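Local structure of putative citrate lyase (Ralstonia eutropha, 3QQW) at residues Q63-A68 with V101-N106; P95-D100 with V126-R131; C241-R244 with G248-R251. The protein probably acts as a magnesium-dependent lyase of the citrate lyase family, possibly cleaving (S)-citramalyl-CoA. One frame throughout, in Å; residues are numbered along the deposited sequence.

Contact 1: residues Q63-A68 with V101-N106; sequences QEREHA and VDIIVN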
ATOM      1  N   GLN C  63     -24.789 -31.891  -8.428  1.00 72.80           N
ATOM      2  CA  GLN C  63     -23.949 -33.064  -8.224  1.00 69.25           C
ATOM      3  C   GLN C  63     -22.909 -32.836  -7.114  1.00 66.07           C
ATOM      4  O   GLN C  63     -21.950 -33.604  -7.023  1.00 64.98           O
ATOM      5  CB  GLN C  63     -23.232 -33.381  -9.549  1.00 70.65           C
ATOM      6  CG  GLN C  63     -23.878 -34.428 -10.446  1.00 92.55           C
ATOM      7  CD  GLN C  63     -25.361 -34.302 -10.625  1.00127.46           C
ATOM      8  OE1 GLN C  63     -25.849 -33.469 -11.397  1.00128.78           O
ATOM      9  NE2 GLN C  63     -26.109 -35.152  -9.933  1.00123.66           N
ATOM     10  N   GLU C  64     -23.096 -31.800  -6.266  1.00 58.50           N
ATOM     11  CA  GLU C  64     -22.139 -31.400  -5.224  1.00 54.99           C
ATOM     12  C   GLU C  64     -21.795 -32.526  -4.273  1.00 54.42           C
ATOM     13  O   GLU C  64     -20.613 -32.707  -4.003  1.00 54.21           O
ATOM     14  CB  GLU C  64     -22.620 -30.166  -4.425  1.00 56.39           C
ATOM     15  CG  GLU C  64     -22.660 -28.885  -5.240  1.00 58.10           C
ATOM     16  CD  GLU C  64     -23.969 -28.616  -5.955  1.00 66.46           C
ATOM     17  OE1 GLU C  64     -24.927 -29.402  -5.777  1.00 58.72           O
ATOM     18  OE2 GLU C  64     -24.047 -27.589  -6.667  1.00 67.11           O
ATOM     19  N   ARG C  65     -22.793 -33.274  -3.766  1.00 49.43           N
ATOM     20  CA  ARG C  65     -22.562 -34.417  -2.870  1.00 47.61           C
ATOM     21  C   ARG C  65     -21.775 -35.516  -3.609  1.00 50.59           C
ATOM     22  O   ARG C  65     -20.736 -35.950  -3.116  1.00 50.70           O
ATOM     23  CB  ARG C  65     -23.886 -34.971  -2.319  1.00 46.16           C
ATOM     24  CG  ARG C  65     -23.761 -36.400  -1.765  1.00 48.41           C
ATOM     25  CD  ARG C  65     -24.909 -36.854  -0.876  1.00 49.63           C
ATOM     26  NE  ARG C  65     -24.964 -36.104   0.385  1.00 61.44           N
ATOM     27  CZ  ARG C  65     -24.238 -36.376   1.470  1.00 72.59           C
ATOM     28  NH1 ARG C  65     -23.382 -37.402   1.469  1.00 52.06           N
ATOM     29  NH2 ARG C  65     -24.352 -35.620   2.559  1.00 50.55           N
ATOM     30  N   GLU C  66     -22.252 -35.924  -4.799  1.00 46.26           N
ATOM     31  CA  GLU C  66     -21.651 -36.945  -5.640  1.00 46.13           C
ATOM     32  C   GLU C  66     -20.166 -36.627  -5.964  1.00 49.05           C
ATOM     33  O   GLU C  66     -19.315 -37.524  -5.896  1.00 49.55           O
ATOM     34  CB  GLU C  66     -22.476 -37.071  -6.926  1.00 49.61           C
ATOM     35  CG  GLU C  66     -22.043 -38.180  -7.873  1.00 63.88           C
ATOM     36  CD  GLU C  66     -22.690 -38.170  -9.248  1.00 84.17           C
ATOM     37  OE1 GLU C  66     -23.761 -37.538  -9.412  1.00 72.19           O
ATOM     38  OE2 GLU C  66     -22.121 -38.812 -10.161  1.00 78.24           O
ATOM     39  N   HIS C  67     -19.872 -35.361  -6.300  1.00 42.78           N
ATOM     40  CA  HIS C  67     -18.535 -34.898  -6.639  1.00 39.67           C
ATOM     41  C   HIS C  67     -17.627 -34.895  -5.432  1.00 43.99           C
ATOM     42  O   HIS C  67     -16.474 -35.335  -5.557  1.00 44.50           O
ATOM     43  CB  HIS C  67     -18.583 -33.515  -7.262  1.00 39.42           C
ATOM     44  CG  HIS C  67     -17.330 -33.187  -7.999  1.00 41.34           C
ATOM     45  ND1 HIS C  67     -16.235 -32.607  -7.356  1.00 41.55           N
ATOM     46  CD2 HIS C  67     -17.031 -33.360  -9.305  1.00 42.52           C
ATOM     47  CE1 HIS C  67     -15.312 -32.469  -8.288  1.00 39.85           C
ATOM     48  NE2 HIS C  67     -15.756 -32.881  -9.481  1.00 41.16           N
ATOM     49  N   ALA C  68     -18.130 -34.419  -4.258  1.00 40.34           N
ATOM     50  CA  ALA C  68     -17.331 -34.422  -3.006  1.00 38.97           C
ATOM     51  C   ALA C  68     -17.041 -35.880  -2.558  1.00 42.37           C
ATOM     52  O   ALA C  68     -15.936 -36.174  -2.116  1.00 43.12           O
ATOM     53  CB  ALA C  68     -18.039 -33.640  -1.906  1.00 39.66           C
ATOM     54  N   VAL C 101     -17.132 -30.107   3.257  1.00 42.46           N
ATOM     55  CA  VAL C 101     -16.242 -30.301   4.413  1.00 41.15           C
ATOM     56  C   VAL C 101     -16.610 -31.622   5.091  1.00 45.23           C
ATOM     57  O   VAL C 101     -15.726 -32.467   5.263  1.00 44.53           O
ATOM     58  CB  VAL C 101     -16.270 -29.092   5.384  1.00 42.64           C
ATOM     59  CG1 VAL C 101     -15.533 -29.410   6.680  1.00 42.43           C
ATOM     60  CG2 VAL C 101     -15.671 -27.853   4.720  1.00 39.98           C
ATOM     61  N   ASP C 102     -17.908 -31.833   5.407  1.00 42.13           N
ATOM     62  CA  ASP C 102     -18.367 -33.084   6.026  1.00 42.46           C
ATOM     63  C   ASP C 102     -17.910 -34.309   5.233  1.00 47.95           C
ATOM     64  O   ASP C 102     -17.237 -35.177   5.779  1.00 49.19           O
ATOM     65  CB  ASP C 102     -19.895 -33.115   6.138  1.00 45.30           C
ATOM     66  CG  ASP C 102     -20.513 -32.031   6.978  1.00 51.06           C
ATOM     67  OD1 ASP C 102     -19.766 -31.376   7.749  1.00 49.65           O
ATOM     68  OD2 ASP C 102     -21.748 -31.816   6.852  1.00 54.84           O
ATOM     69  N   ILE C 103     -18.222 -34.347   3.933  1.00 43.99           N
ATOM     70  CA  ILE C 103     -17.909 -35.482   3.061  1.00 43.38           C
ATOM     71  C   ILE C 103     -16.399 -35.698   2.901  1.00 44.28           C
ATOM     72  O   ILE C 103     -15.936 -36.826   3.056  1.00 42.73           O
ATOM     73  CB  ILE C 103     -18.612 -35.341   1.672  1.00 45.65           C
ATOM     74  CG1 ILE C 103     -20.162 -35.378   1.820  1.00 47.09           C
ATOM     75  CG2 ILE C 103     -18.133 -36.422   0.713  1.00 42.94           C
ATOM     76  CD1 ILE C 103     -20.900 -34.890   0.569  1.00 53.06           C
ATOM     77  N   ILE C 104     -15.650 -34.629   2.576  1.00 40.35           N
ATOM     78  CA  ILE C 104     -14.219 -34.750   2.319  1.00 38.77           C
ATOM     79  C   ILE C 104     -13.423 -35.033   3.612  1.00 42.75           C
ATOM     80  O   ILE C 104     -12.618 -35.949   3.613  1.00 43.26           O
ATOM     81  CB  ILE C 104     -13.668 -33.546   1.513  1.00 39.27           C
ATOM     82  CG1 ILE C 104     -14.360 -33.500   0.129  1.00 39.59           C
ATOM     83  CG2 ILE C 104     -12.130 -33.642   1.344  1.00 36.44           C
ATOM     84  CD1 ILE C 104     -14.275 -32.165  -0.604  1.00 41.91           C
ATOM     85  N   VAL C 105     -13.668 -34.318   4.697  1.00 40.51           N
ATOM     86  CA  VAL C 105     -12.899 -34.551   5.915  1.00 40.14           C
ATOM     87  C   VAL C 105     -13.190 -35.950   6.471  1.00 45.21           C
ATOM     88  O   VAL C 105     -12.234 -36.691   6.726  1.00 46.69           O
ATOM     89  CB  VAL C 105     -13.069 -33.433   6.979  1.00 42.24           C
ATOM     90  CG1 VAL C 105     -12.364 -33.819   8.284  1.00 42.58           C
ATOM     91  CG2 VAL C 105     -12.523 -32.093   6.462  1.00 39.30           C
ATOM     92  N   ASN C 106     -14.476 -36.344   6.563  1.00 40.74           N
ATOM     93  CA  ASN C 106     -14.821 -37.661   7.087  1.00 41.38           C
ATOM     94  C   ASN C 106     -14.410 -38.791   6.150  1.00 42.66           C
ATOM     95  O   ASN C 106     -14.151 -39.911   6.620  1.00 41.69           O
ATOM     96  CB  ASN C 106     -16.303 -37.755   7.420  1.00 42.50           C
ATOM     97  CG  ASN C 106     -16.691 -36.879   8.585  1.00 62.02           C
ATOM     98  OD1 ASN C 106     -16.112 -36.956   9.666  1.00 62.31           O
ATOM     99  ND2 ASN C 106     -17.685 -36.025   8.390  1.00 46.95           N
TER
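The guanidinium of Arg-65 lies with one face against the end of Ile-103: CD1 sits 3.6 Å above its plane, nearer the rim than the middle. The touch is closest at Arg-65 NH1, 3.6 Å from Ile-103 CD1, and the two side chains cross at about a right angle. Arg-65 leaves its helix with CG anti to the backbone N (chi1 161°), then bends at chi3 (-67°), which carries the flat group across the isoleucine. Its charge is answered within its own helix, where NH1 makes a salt bridge to Glu-69. A long, partly apolar chain suits this exposed border, since its methylenes and guanidinium face can shelter a methyl group while NH1 stays with the carboxylate of Glu-69.

Deeper in, Ala-68 meets both isoleucines. Its CB is 3.8 Å from Ile-103 CG2, and the same methyl comes within 3.5 Å of the Ala-68 backbone C. Ile-103 thus uses both branches, CG2 on the alanine and CD1 on the guanidinium face. Ile-104 adds its CG1, 3.8 Å from Ala-68 O. A small residue at position 68 lets the branched side chains reach the opposing backbone.

The helix segments run nearly parallel, their axes 9.5 Å apart and inclined by 15°, as expected of neighbouring helices on the outside of a TIM barrel. Helix 64-76 follows strand 49-54 and helix 97-107 follows strand 85-88, so the contact joins two successive beta-alpha units. On its far flank, helix 97-107 leans on helix 123-139, with Asp-102 hydrogen-bonded to Tyr-132.

Contact 2: residues P95-D100 with V126-R131; sequences PAWRQD and VAEVIR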
ATOM      1  N   PRO C  95     -24.384 -22.909  -0.707  1.00 49.65           N
ATOM      2  CA  PRO C  95     -25.089 -23.820   0.225  1.00 50.09           C
ATOM      3  C   PRO C  95     -24.432 -25.196   0.436  1.00 52.95           C
ATOM      4  O   PRO C  95     -24.844 -25.920   1.344  1.00 54.37           O
ATOM      5  CB  PRO C  95     -26.469 -23.990  -0.427  1.00 53.87           C
ATOM      6  CG  PRO C  95     -26.282 -23.687  -1.859  1.00 57.57           C
ATOM      7  CD  PRO C  95     -25.184 -22.671  -1.938  1.00 52.14           C
ATOM      8  N   ALA C  96     -23.411 -25.560  -0.362  1.00 46.34           N
ATOM      9  CA  ALA C  96     -22.784 -26.876  -0.256  1.00 43.88           C
ATOM     10  C   ALA C  96     -21.421 -26.875   0.471  1.00 44.95           C
ATOM     11  O   ALA C  96     -20.869 -27.957   0.654  1.00 44.09           O
ATOM     12  CB  ALA C  96     -22.622 -27.478  -1.650  1.00 43.68           C
ATOM     13  N   TRP C  97     -20.905 -25.722   0.915  1.00 40.60           N
ATOM     14  CA  TRP C  97     -19.551 -25.696   1.491  1.00 39.99           C
ATOM     15  C   TRP C  97     -19.394 -26.582   2.742  1.00 42.52           C
ATOM     16  O   TRP C  97     -18.396 -27.287   2.830  1.00 40.04           O
ATOM     17  CB  TRP C  97     -19.010 -24.254   1.738  1.00 37.83           C
ATOM     18  CG  TRP C  97     -19.483 -23.538   2.974  1.00 39.92           C
ATOM     19  CD1 TRP C  97     -20.416 -22.545   3.030  1.00 43.74           C
ATOM     20  CD2 TRP C  97     -18.920 -23.633   4.298  1.00 40.13           C
ATOM     21  NE1 TRP C  97     -20.505 -22.051   4.308  1.00 43.47           N
ATOM     22  CE2 TRP C  97     -19.609 -22.705   5.111  1.00 44.84           C
ATOM     23  CE3 TRP C  97     -17.925 -24.446   4.887  1.00 41.12           C
ATOM     24  CZ2 TRP C  97     -19.347 -22.564   6.488  1.00 45.70           C
ATOM     25  CZ3 TRP C  97     -17.688 -24.324   6.257  1.00 43.91           C
ATOM     26  CH2 TRP C  97     -18.390 -23.392   7.040  1.00 46.04           C
ATOM     27  N   ARG C  98     -20.367 -26.576   3.669  1.00 41.29           N
ATOM     28  CA  ARG C  98     -20.315 -27.396   4.893  1.00 42.16           C
ATOM     29  C   ARG C  98     -20.391 -28.878   4.551  1.00 46.32           C
ATOM     30  O   ARG C  98     -19.631 -29.674   5.103  1.00 46.39           O
ATOM     31  CB  ARG C  98     -21.459 -27.021   5.851  1.00 43.96           C
ATOM     32  CG  ARG C  98     -21.216 -25.718   6.562  1.00 50.15           C
ATOM     33  CD  ARG C  98     -22.360 -25.413   7.491  1.00 52.82           C
ATOM     34  NE  ARG C  98     -21.929 -24.514   8.552  1.00 49.03           N
ATOM     35  CZ  ARG C  98     -22.117 -23.200   8.543  1.00 64.88           C
ATOM     36  NH1 ARG C  98     -22.749 -22.621   7.526  1.00 45.14           N
ATOM     37  NH2 ARG C  98     -21.679 -22.452   9.551  1.00 50.17           N
ATOM     38  N   GLN C  99     -21.277 -29.229   3.598  1.00 43.88           N
ATOM     39  CA  GLN C  99     -21.451 -30.585   3.080  1.00 43.95           C
ATOM     40  C   GLN C  99     -20.143 -31.076   2.441  1.00 45.52           C
ATOM     41  O   GLN C  99     -19.758 -32.213   2.688  1.00 46.49           O
ATOM     42  CB  GLN C  99     -22.614 -30.629   2.083  1.00 45.96           C
ATOM     43  CG  GLN C  99     -22.927 -32.025   1.555  1.00 44.06           C
ATOM     44  CD  GLN C  99     -24.074 -31.988   0.588  1.00 58.29           C
ATOM     45  OE1 GLN C  99     -23.885 -31.777  -0.615  1.00 44.58           O
ATOM     46  NE2 GLN C  99     -25.285 -32.168   1.102  1.00 55.05           N
ATOM     47  N   ASP C 100     -19.444 -30.214   1.675  1.00 40.42           N
ATOM     48  CA  ASP C 100     -18.135 -30.548   1.084  1.00 39.08           C
ATOM     49  C   ASP C 100     -17.155 -30.902   2.177  1.00 43.68           C
ATOM     50  O   ASP C 100     -16.448 -31.881   2.061  1.00 43.34           O
ATOM     51  CB  ASP C 100     -17.550 -29.379   0.266  1.00 39.25           C
ATOM     52  CG  ASP C 100     -18.277 -28.944  -0.994  1.00 47.67           C
ATOM     53  OD1 ASP C 100     -19.031 -29.770  -1.570  1.00 49.36           O
ATOM     54  OD2 ASP C 100     -18.056 -27.793  -1.434  1.00 48.50           O
ATOM     55  N   VAL C 126     -14.045 -16.490   6.641  1.00 44.11           N
ATOM     56  CA  VAL C 126     -12.857 -17.350   6.683  1.00 41.81           C
ATOM     57  C   VAL C 126     -12.770 -18.043   8.044  1.00 46.98           C
ATOM     58  O   VAL C 126     -12.655 -19.276   8.114  1.00 46.84           O
ATOM     59  CB  VAL C 126     -11.561 -16.581   6.344  1.00 43.12           C
ATOM     60  CG1 VAL C 126     -10.385 -17.532   6.268  1.00 42.58           C
ATOM     61  CG2 VAL C 126     -11.697 -15.828   5.025  1.00 41.63           C
ATOM     62  N   ALA C 127     -12.874 -17.248   9.111  1.00 42.53           N
ATOM     63  CA  ALA C 127     -12.841 -17.714  10.496  1.00 41.09           C
ATOM     64  C   ALA C 127     -13.918 -18.773  10.736  1.00 45.73           C
ATOM     65  O   ALA C 127     -13.618 -19.790  11.349  1.00 44.59           O
ATOM     66  CB  ALA C 127     -13.023 -16.531  11.444  1.00 41.83           C
ATOM     67  N   GLU C 128     -15.134 -18.571  10.191  1.00 45.78           N
ATOM     68  CA  GLU C 128     -16.283 -19.485  10.323  1.00 47.88           C
ATOM     69  C   GLU C 128     -16.004 -20.830   9.659  1.00 48.04           C
ATOM     70  O   GLU C 128     -16.296 -21.875  10.242  1.00 49.49           O
ATOM     71  CB  GLU C 128     -17.542 -18.839   9.707  1.00 50.97           C
ATOM     72  CG  GLU C 128     -18.848 -19.630   9.821  1.00 68.60           C
ATOM     73  CD  GLU C 128     -19.969 -19.198   8.887  1.00 97.01           C
ATOM     74  OE1 GLU C 128     -19.689 -18.528   7.866  1.00 93.73           O
ATOM     75  OE2 GLU C 128     -21.133 -19.563   9.168  1.00 93.10           O
ATOM     76  N   VAL C 129     -15.410 -20.793   8.457  1.00 41.57           N
ATOM     77  CA  VAL C 129     -15.089 -21.966   7.656  1.00 38.34           C
ATOM     78  C   VAL C 129     -13.980 -22.755   8.362  1.00 40.00           C
ATOM     79  O   VAL C 129     -14.083 -23.975   8.458  1.00 38.76           O
ATOM     80  CB  VAL C 129     -14.714 -21.563   6.190  1.00 39.92           C
ATOM     81  CG1 VAL C 129     -14.283 -22.771   5.383  1.00 37.74           C
ATOM     82  CG2 VAL C 129     -15.873 -20.851   5.493  1.00 39.63           C
ATOM     83  N   ILE C 130     -12.948 -22.056   8.880  1.00 37.36           N
ATOM     84  CA  ILE C 130     -11.810 -22.685   9.569  1.00 38.62           C
ATOM     85  C   ILE C 130     -12.281 -23.405  10.851  1.00 43.69           C
ATOM     86  O   ILE C 130     -11.877 -24.556  11.110  1.00 44.14           O
ATOM     87  CB  ILE C 130     -10.689 -21.654   9.854  1.00 41.82           C
ATOM     88  CG1 ILE C 130      -9.956 -21.311   8.571  1.00 40.20           C
ATOM     89  CG2 ILE C 130      -9.718 -22.147  10.942  1.00 43.55           C
ATOM     90  CD1 ILE C 130      -9.172 -20.044   8.715  1.00 50.16           C
ATOM     91  N   ARG C 131     -13.152 -22.724  11.616  1.00 39.81           N
ATOM     92  CA  ARG C 131     -13.752 -23.231  12.842  0.50 41.67           C
ATOM     93  C   ARG C 131     -14.568 -24.504  12.523  1.00 47.30           C
ATOM     94  O   ARG C 131     -14.515 -25.477  13.271  1.00 50.51           O
ATOM     95  CB  ARG C 131     -14.627 -22.116  13.444  0.50 41.76           C
ATOM     96  CG  ARG C 131     -15.265 -22.383  14.798  0.50 50.80           C
ATOM     97  CD  ARG C 131     -15.774 -21.073  15.399  0.50 51.47           C
ATOM     98  NE  ARG C 131     -16.955 -20.524  14.711  0.50 41.87           N
ATOM     99  CZ  ARG C 131     -16.994 -19.363  14.056  0.50 43.94           C
ATOM    100  NH1 ARG C 131     -15.918 -18.591  13.991  0.50 29.49           N
ATOM    101  NH2 ARG C 131     -18.109 -18.966  13.469  0.50 27.19           N
TER
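Val-129 packs over one face of the Trp-97 indole, its CG2 standing 3.9 Å from the centroid of the six-membered ring in a CH-pi contact almost along the ring normal. CG1 of the same valine reaches Trp-97 CZ3 at 3.8 Å, and the backbone joins in, with Val-129 CA 3.6 Å from Trp-97 CH2. A beta-branched residue suits this place because one methyl can sit over the ring while the other reaches past its CZ3 rim.

Beside this apolar patch, Arg-98 NH2 donates to Glu-128 OE2 across 3.0 Å at 150°, a hydrogen-bonded salt bridge. The guanidinium and carboxylate planes are 75° apart, and the donor approaches OE2 from above the carboxylate plane, so this is a single-point bridge rather than a side-by-side pair. Both chains are largely extended, and this lets their ends meet between the two helices.

A chi1 of 80° turns the Trp-97 indole toward helix 123-139. Arg-98 CG lies over the face opposite the valine, so the ring is sandwiched. Farther along, Trp-97 CZ2 comes 3.5 Å from the guanidinium plane of Arg-98, over its centre. Tyr-132 adds a second aromatic partner, forming a cation-pi interaction with Arg-98 and meeting the indole with its ring nearly perpendicular.

The contact ties the first turn of helix 97-107 to helix 123-139, the next helix around the barrel. Val-126 and Ile-130 of the latter pack on strand 148-152, while Gln-99 and Asp-100 touch helix 64-76 on the other flank.

Contact 3: residues C241-R244 with G248-R251; sequences CRAR and GFLR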
ATOM      1  N   CYS C 241       8.695 -16.694 -12.566  1.00 48.87           N
ATOM      2  CA  CYS C 241       9.869 -15.884 -12.190  1.00 50.89           C
ATOM      3  C   CYS C 241       9.466 -14.460 -11.754  1.00 53.63           C
ATOM      4  O   CYS C 241      10.008 -13.984 -10.760  1.00 53.96           O
ATOM      5  CB  CYS C 241      10.904 -15.850 -13.308  1.00 54.50           C
ATOM      6  SG  CYS C 241      11.856 -17.393 -13.470  1.00 60.80           S
ATOM      7  N   ARG C 242       8.511 -13.796 -12.449  1.00 48.10           N
ATOM      8  CA  ARG C 242       8.068 -12.447 -12.063  1.00 47.26           C
ATOM      9  C   ARG C 242       7.401 -12.497 -10.710  1.00 49.42           C
ATOM     10  O   ARG C 242       7.699 -11.666  -9.850  1.00 48.67           O
ATOM     11  CB  ARG C 242       7.118 -11.817 -13.096  1.00 47.69           C
ATOM     12  CG  ARG C 242       7.810 -11.432 -14.405  1.00 57.72           C
ATOM     13  CD  ARG C 242       7.037 -10.376 -15.178  1.00 57.32           C
ATOM     14  NE  ARG C 242       7.051  -9.065 -14.519  1.00 57.11           N
ATOM     15  CZ  ARG C 242       6.620  -7.933 -15.083  1.00 67.11           C
ATOM     16  NH1 ARG C 242       6.109  -7.945 -16.312  1.00 41.75           N
ATOM     17  NH2 ARG C 242       6.682  -6.786 -14.417  1.00 42.12           N
ATOM     18  N   ALA C 243       6.519 -13.502 -10.492  1.00 44.92           N
ATOM     19  CA  ALA C 243       5.809 -13.653  -9.222  1.00 42.59           C
ATOM     20  C   ALA C 243       6.801 -13.941  -8.111  1.00 46.70           C
ATOM     21  O   ALA C 243       6.698 -13.334  -7.038  1.00 47.55           O
ATOM     22  CB  ALA C 243       4.777 -14.764  -9.321  1.00 42.08           C
ATOM     23  N   ARG C 244       7.798 -14.808  -8.393  1.00 42.17           N
ATOM     24  CA  ARG C 244       8.818 -15.174  -7.426  1.00 42.33           C
ATOM     25  C   ARG C 244       9.783 -14.016  -7.099  1.00 47.53           C
ATOM     26  O   ARG C 244       9.984 -13.715  -5.927  1.00 48.57           O
ATOM     27  CB  ARG C 244       9.623 -16.382  -7.915  1.00 42.17           C
ATOM     28  CG  ARG C 244      10.596 -16.875  -6.876  1.00 41.55           C
ATOM     29  CD  ARG C 244      11.817 -17.464  -7.473  1.00 56.40           C
ATOM     30  NE  ARG C 244      12.649 -18.045  -6.423  1.00 63.68           N
ATOM     31  CZ  ARG C 244      13.663 -18.871  -6.648  1.00 82.32           C
ATOM     32  NH1 ARG C 244      13.991 -19.210  -7.890  1.00 73.07           N
ATOM     33  NH2 ARG C 244      14.362 -19.362  -5.635  1.00 74.71           N
ATOM     34  N   GLY C 248       7.491 -11.839  -4.478  1.00 41.31           N
ATOM     35  CA  GLY C 248       7.733 -12.680  -3.310  1.00 40.74           C
ATOM     36  C   GLY C 248       6.807 -13.877  -3.142  1.00 43.35           C
ATOM     37  O   GLY C 248       6.656 -14.387  -2.026  1.00 41.32           O
ATOM     38  N   PHE C 249       6.182 -14.337  -4.259  1.00 38.77           N
ATOM     39  CA  PHE C 249       5.347 -15.539  -4.262  1.00 36.53           C
ATOM     40  C   PHE C 249       6.271 -16.739  -4.188  1.00 41.88           C
ATOM     41  O   PHE C 249       7.381 -16.682  -4.724  1.00 42.18           O
ATOM     42  CB  PHE C 249       4.453 -15.599  -5.502  1.00 36.57           C
ATOM     43  CG  PHE C 249       3.316 -14.609  -5.476  1.00 35.62           C
ATOM     44  CD1 PHE C 249       2.096 -14.947  -4.910  1.00 37.72           C
ATOM     45  CD2 PHE C 249       3.445 -13.362  -6.061  1.00 36.56           C
ATOM     46  CE1 PHE C 249       1.013 -14.059  -4.947  1.00 37.13           C
ATOM     47  CE2 PHE C 249       2.370 -12.467  -6.079  1.00 38.29           C
ATOM     48  CZ  PHE C 249       1.162 -12.817  -5.522  1.00 34.50           C
ATOM     49  N   LEU C 250       5.847 -17.805  -3.474  1.00 38.06           N
ATOM     50  CA  LEU C 250       6.671 -18.985  -3.237  1.00 36.82           C
ATOM     51  C   LEU C 250       6.000 -20.246  -3.746  1.00 39.25           C
ATOM     52  O   LEU C 250       6.497 -21.376  -3.566  1.00 39.18           O
ATOM     53  CB  LEU C 250       6.899 -19.070  -1.715  1.00 36.98           C
ATOM     54  CG  LEU C 250       7.793 -17.993  -1.099  1.00 41.22           C
ATOM     55  CD1 LEU C 250       7.829 -18.127   0.399  1.00 41.62           C
ATOM     56  CD2 LEU C 250       9.199 -18.071  -1.664  1.00 38.92           C
ATOM     57  N   ARG C 251       4.847 -20.050  -4.371  1.00 34.30           N
ATOM     58  CA  ARG C 251       4.022 -21.117  -4.922  1.00 34.11           C
ATOM     59  C   ARG C 251       3.193 -20.539  -6.060  1.00 38.23           C
ATOM     60  O   ARG C 251       2.991 -19.325  -6.130  1.00 37.03           O
ATOM     61  CB  ARG C 251       3.137 -21.682  -3.809  1.00 32.72           C
ATOM     62  CG  ARG C 251       2.354 -22.939  -4.105  1.00 35.46           C
ATOM     63  CD  ARG C 251       1.924 -23.438  -2.741  1.00 38.07           C
ATOM     64  NE  ARG C 251       0.828 -24.396  -2.764  1.00 36.43           N
ATOM     65  CZ  ARG C 251       0.963 -25.684  -2.485  1.00 44.04           C
ATOM     66  NH1 ARG C 251       2.157 -26.188  -2.229  1.00 34.65           N
ATOM     67  NH2 ARG C 251      -0.096 -26.474  -2.449  1.00 37.57           N
TER
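Ala-243 O accepts the backbone N-H of Phe-249 in a nearly straight hydrogen bond, 3.0 Å between O and N with 163° at the hydrogen. The donor stands above the carbonyl plane. Because it lies six residues farther along the chain, the bond bridges the end of helix 233-247 in a wider loop than a helical turn. A second, weak bond runs from Gly-248 N to Arg-244 O at 3.4 Å and keeps ordinary helical spacing. Phe-249 O turns back as an acceptor too, 3.4 Å from Arg-244 CA in a CA-H...O contact.

Gly-248 makes this exit possible. Its positive phi (91°) takes the chain out of the helix, and having no side chain it avoids the clash with the preceding carbonyl O that a CB would bring at these angles.

The Phe-249 ring presents its edge to the same alanine oxygen, which lies in the ring plane, CD2 being 3.4 Å from Ala-243 O. With CG beside the backbone N (chi1 -72°), the ring also comes alongside the alanine methyl, where Ala-243 CB and Phe-249 CD2 are 3.8 Å apart. Beyond the pair, the phenyl group packs edge-to-face with His-224 and touches helix 202-217. Arg-244 sends its polar end elsewhere, NH1 donating to the backbone O of Arg-268, and Arg-251 makes salt bridges to Glu-26 and Asp-50.

The buried Phe-249 packs against Ala-243 just before the chain enters the barrel sheet. Backbone N-H groups of the departing chain thus satisfy carbonyls at the helix C-terminus, mainly through the Phe-249 N to Ala-243 O bond, with the weak Gly-248 bond beside it.

In the fold
All three contacts belong to one closed eight-stranded parallel TIM barrel. Contacts 1 and 2 share helix 97-107, which lies between helices 64-76 and 123-139. Their centres are 12 Å apart and they touch directly, Arg-65 CB lying 3.6 Å from Gln-99 OE1. Their segments alternate along the chain, so that three successive helices of the outer layer pack side by side. Contact 3 comes later, on the opposite side of the chain's centre, about 32 Å from contact 1 and 29 Å from contact 2, centre to centre. It lies where helix 233-247 hands over to 251-254, the last barrel strand, beside 221-224 and closing the ring against 25-29; contacts 1 and 2 instead join helix to helix.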